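Local coordinates for protein beta-glucosidase (Chaetomella raphigera, PDB 6JXG) that probably hydrolyses terminal, non-reducing beta-D-glucosyl residues, releasing beta-D-glucose in the course of cellulose degradation, at residues 70-75 and 91-96; 107-112 and 139-144. One frame throughout, in Å; residues are numbered along the deposited sequence.

Interaction 1: 70-75 and 91-96; sequences TAFPTG and GLALGQ
Phe-72 meets Ala-93 and Leu-94 with the far end of its ring; no hydrogen bond crosses the contact, and the ring meets a methyl group and the helix backbone. The Ala-93 methyl carbon CB lies 3.6 Å from both CE1 and CZ of Phe-72, so it rests against the bond between those two carbons. One residue on, it is mainly the backbone that is touched: Phe-72 CZ comes to 3.8 Å from Leu-94 N, and Phe-72 CE2 to 3.9 Å from Leu-94 CA. The Leu-94 side chain adds only a looser approach, CB to Phe-72 CE2 at 4.3 Å. Ala-93 CB and Leu-94 N both approach the ring obliquely. The small alanine side chain probably allows the aromatic end to come this near to the helix backbone.

In Phe-72, CG anti to the carbonyl carbon (chi1 -65°) carries the ring away from the onward chain and to Ala-93 and Leu-94. The loop also packs on its own ring: Thr-70 CG2 stands 3.5 Å above the plane of Phe-72, over its centre. Thr-70 is in turn tied to the same helix, since its OG1 hydrogen-bonds to Glu-97, and Pro-73 O receives a hydrogen bond from Arg-90. The side chains of Arg-90 and Glu-97 touch Phe-72 as well, while Val-325 of helix 323-332 packs on both Phe-72 and Ala-93.

Beyond these, Thr-74 is the N-cap of helix 75-79, its OG1 bonded to Gln-77 N. Ala-71 bonds to Gln-509, linking the loop to the C-terminal domain. The contact seats the loop after strand 55-57 on helix 84-100, which lies in the beta-alpha-beta crossover from strand 55-57 to strand 105-106 of the TIM-barrel-like N-terminal domain of family 3 glycoside hydrolases.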
# COMPACT_ATOMS: atom_id res chain seq x y z
N THR A 70 17.68 2.49 -0.69
CA THR A 70 16.85 2.58 -1.88
C THR A 70 15.51 3.25 -1.53
O THR A 70 14.86 2.88 -0.57
CB THR A 70 16.59 1.17 -2.47
OG1 THR A 70 17.85 0.61 -2.86
CG2 THR A 70 15.70 1.19 -3.72
N ALA A 71 15.07 4.16 -2.40
CA ALA A 71 13.76 4.76 -2.28
C ALA A 71 12.84 4.02 -3.30
O ALA A 71 12.85 4.31 -4.49
CB ALA A 71 13.82 6.26 -2.53
N PHE A 72 12.18 2.97 -2.81
CA PHE A 72 11.37 2.13 -3.62
C PHE A 72 10.09 2.86 -4.02
O PHE A 72 9.73 3.86 -3.41
CB PHE A 72 10.99 0.85 -2.90
CG PHE A 72 12.15 -0.09 -2.57
CD1 PHE A 72 12.65 -0.98 -3.49
CD2 PHE A 72 12.79 0.01 -1.35
CE1 PHE A 72 13.73 -1.80 -3.15
CE2 PHE A 72 13.84 -0.82 -1.02
CZ PHE A 72 14.32 -1.71 -1.96
N PRO A 73 9.40 2.39 -5.06
CA PRO A 73 8.06 2.89 -5.38
C PRO A 73 7.10 2.77 -4.20
O PRO A 73 7.26 1.89 -3.30
CB PRO A 73 7.60 1.98 -6.52
CG PRO A 73 8.85 1.51 -7.16
CD PRO A 73 9.89 1.44 -6.06
N THR A 74 6.13 3.64 -4.20
CA THR A 74 5.05 3.66 -3.19
C THR A 74 4.26 2.38 -3.21
O THR A 74 4.21 1.65 -4.21
CB THR A 74 4.11 4.83 -3.42
OG1 THR A 74 3.52 4.69 -4.70
CG2 THR A 74 4.88 6.16 -3.35
N GLY A 75 3.58 2.11 -2.10
CA GLY A 75 2.66 1.01 -2.02
C GLY A 75 1.68 0.99 -3.17
O GLY A 75 1.41 -0.05 -3.75
N GLY A 91 9.46 -6.38 -1.35
CA GLY A 91 9.52 -6.67 0.07
C GLY A 91 10.83 -7.32 0.50
O GLY A 91 11.47 -6.95 1.55
N LEU A 92 11.26 -8.26 -0.31
CA LEU A 92 12.58 -8.90 -0.09
C LEU A 92 13.69 -7.85 -0.09
O LEU A 92 14.59 -7.82 0.79
CB LEU A 92 12.86 -10.00 -1.15
CG LEU A 92 14.14 -10.81 -0.98
CD1 LEU A 92 14.04 -11.74 0.24
CD2 LEU A 92 14.48 -11.62 -2.25
N ALA A 93 13.66 -6.97 -1.10
CA ALA A 93 14.72 -5.98 -1.23
C ALA A 93 14.71 -5.00 -0.05
O ALA A 93 15.76 -4.70 0.51
CB ALA A 93 14.54 -5.25 -2.53
N LEU A 94 13.52 -4.58 0.40
CA LEU A 94 13.42 -3.70 1.57
C LEU A 94 13.95 -4.38 2.80
O LEU A 94 14.72 -3.80 3.60
CB LEU A 94 11.95 -3.42 1.90
CG LEU A 94 11.50 -2.13 2.51
CD1 LEU A 94 10.16 -2.28 3.21
CD2 LEU A 94 12.46 -1.09 3.11
N GLY A 95 13.49 -5.60 2.99
CA GLY A 95 13.93 -6.34 4.16
C GLY A 95 15.42 -6.63 4.17
O GLY A 95 16.06 -6.61 5.27
N GLN A 96 15.99 -6.91 3.01
CA GLN A 96 17.47 -7.00 2.90
C GLN A 96 18.22 -5.78 3.39
O GLN A 96 19.22 -5.87 4.20
CB GLN A 96 17.90 -7.36 1.49
CG GLN A 96 17.57 -8.81 1.17
CD GLN A 96 17.77 -9.14 -0.25
OE1 GLN A 96 17.82 -8.26 -1.13
NE2 GLN A 96 17.86 -10.45 -0.52

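Interaction 2: 107-112 and 139-144; sequences LGPVAG and SNTITG
In the N-terminal TIM-barrel-like domain, the loop leaving strand 105-106 sets the ring of Pro-109 against Thr-141 and Ile-142, neighbours on helix 131-147. The closest approach is Pro-109 CD to Ile-142 CG1, 3.6 Å, and Pro-109 CG lies 3.8 Å from the same carbon; the two side chains cross at about a right angle. Thr-141 offers its methyl: CG2 is 3.9 Å from both CB and CG of Pro-109. Its OG1 lies beside the backbone N (chi1 -57°), bonded back to Ala-137 O in the preceding turn, and the methyl CG2 is anti to the N, facing the proline. The hydroxyl is thus satisfied within its own helix, and the face given to the proline is hydrocarbon.

The helix is the crossover joining strand 105-106 to its parallel neighbour, strand 151-157, so the proline packs on the connection that follows it in the chain. The peptide bond between Gly-108 and Pro-109 is cis, and the backbone of Pro-109 bonds to Lys-155 of that neighbouring strand. With an alanine here, Ile-142 CG1 and the Thr-141 methyl would probably lose their ring partner, and the cis peptide would probably be harder to hold. Ile-142 also packs on Ala-152 and on Ala-189 of helix 184-191, and Thr-141 touches Ile-87 and Phe-127.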
# COMPACT_ATOMS: atom_id res chain seq x y z
N LEU A 107 8.76 -0.63 9.70
CA LEU A 107 7.38 -0.22 9.99
C LEU A 107 6.57 -0.14 8.69
O LEU A 107 6.31 0.96 8.17
CB LEU A 107 7.38 1.12 10.79
CG LEU A 107 8.06 0.96 12.17
CD1 LEU A 107 8.15 2.31 12.84
CD2 LEU A 107 7.37 -0.06 13.08
N GLY A 108 6.24 -1.31 8.15
CA GLY A 108 5.28 -1.44 7.04
C GLY A 108 5.09 -2.96 6.79
O GLY A 108 5.79 -3.80 7.37
N PRO A 109 4.21 -3.32 5.87
CA PRO A 109 3.48 -2.49 4.97
C PRO A 109 2.13 -1.99 5.56
O PRO A 109 1.81 -2.20 6.68
CB PRO A 109 3.26 -3.38 3.77
CG PRO A 109 3.08 -4.78 4.35
CD PRO A 109 3.92 -4.75 5.63
N VAL A 110 1.42 -1.21 4.74
CA VAL A 110 0.24 -0.49 5.17
C VAL A 110 -1.04 -1.12 4.65
O VAL A 110 -1.32 -1.08 3.44
CB VAL A 110 0.35 0.99 4.73
CG1 VAL A 110 -0.94 1.72 5.03
CG2 VAL A 110 1.55 1.70 5.40
N ALA A 111 -1.79 -1.74 5.56
CA ALA A 111 -3.16 -2.25 5.31
C ALA A 111 -4.29 -1.30 5.66
O ALA A 111 -5.45 -1.58 5.31
CB ALA A 111 -3.41 -3.52 6.08
N GLY A 112 -3.98 -0.25 6.42
CA GLY A 112 -4.98 0.74 6.94
C GLY A 112 -4.23 2.08 6.99
O GLY A 112 -3.25 2.26 7.72
N SER A 139 0.40 -9.80 1.83
CA SER A 139 1.01 -11.09 2.11
C SER A 139 2.29 -11.27 1.32
O SER A 139 3.33 -11.70 1.88
CB SER A 139 0.02 -12.25 1.85
OG SER A 139 -0.36 -12.26 0.50
N ASN A 140 2.33 -10.79 0.08
CA ASN A 140 3.56 -10.96 -0.68
C ASN A 140 4.65 -10.01 -0.16
O ASN A 140 5.81 -10.37 -0.16
CB ASN A 140 3.34 -10.75 -2.19
CG ASN A 140 2.84 -11.99 -2.85
OD1 ASN A 140 3.61 -12.91 -3.13
ND2 ASN A 140 1.54 -12.04 -3.09
N THR A 141 4.28 -8.79 0.24
CA THR A 141 5.28 -7.85 0.82
C THR A 141 5.88 -8.36 2.15
O THR A 141 7.07 -8.35 2.37
CB THR A 141 4.65 -6.47 1.06
OG1 THR A 141 4.12 -5.95 -0.20
CG2 THR A 141 5.69 -5.55 1.62
N ILE A 142 5.03 -8.83 3.03
CA ILE A 142 5.44 -9.36 4.32
C ILE A 142 6.30 -10.60 4.12
O ILE A 142 7.31 -10.76 4.80
CB ILE A 142 4.24 -9.66 5.15
CG1 ILE A 142 3.67 -8.32 5.60
CG2 ILE A 142 4.57 -10.53 6.38
CD1 ILE A 142 2.27 -8.46 6.10
N THR A 143 5.89 -11.47 3.24
CA THR A 143 6.67 -12.73 3.06
C THR A 143 8.07 -12.36 2.53
O THR A 143 9.07 -12.96 2.94
CB THR A 143 5.95 -13.70 2.13
OG1 THR A 143 4.66 -14.00 2.67
CG2 THR A 143 6.78 -14.93 2.01
N GLY A 144 8.15 -11.41 1.63
CA GLY A 144 9.42 -10.90 1.17
C GLY A 144 10.28 -10.35 2.28
O GLY A 144 11.47 -10.67 2.42

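Overall arrangement
Both contacts are buried core packing in one N-terminal domain, and neither has a hydrogen bond across it; each sets one ring from a loop against two successive helix residues. Interaction 1 uses a flat aromatic near the helix backbone, on the flank tied to helix 323-332 and the C-terminal domain, and side-chain hydrogen bonds (Thr-70 to Glu-97, Arg-90 to Pro-73 O) also join loop and helix. Interaction 2, nearer the centre of the chain, uses a saturated ring against aliphatic branches, and its nearby bonds run within the helix or to strand 151-157. The two helices are successive crossovers and touch directly: Leu-92 CD1 lies 3.5 Å from Gly-144 O.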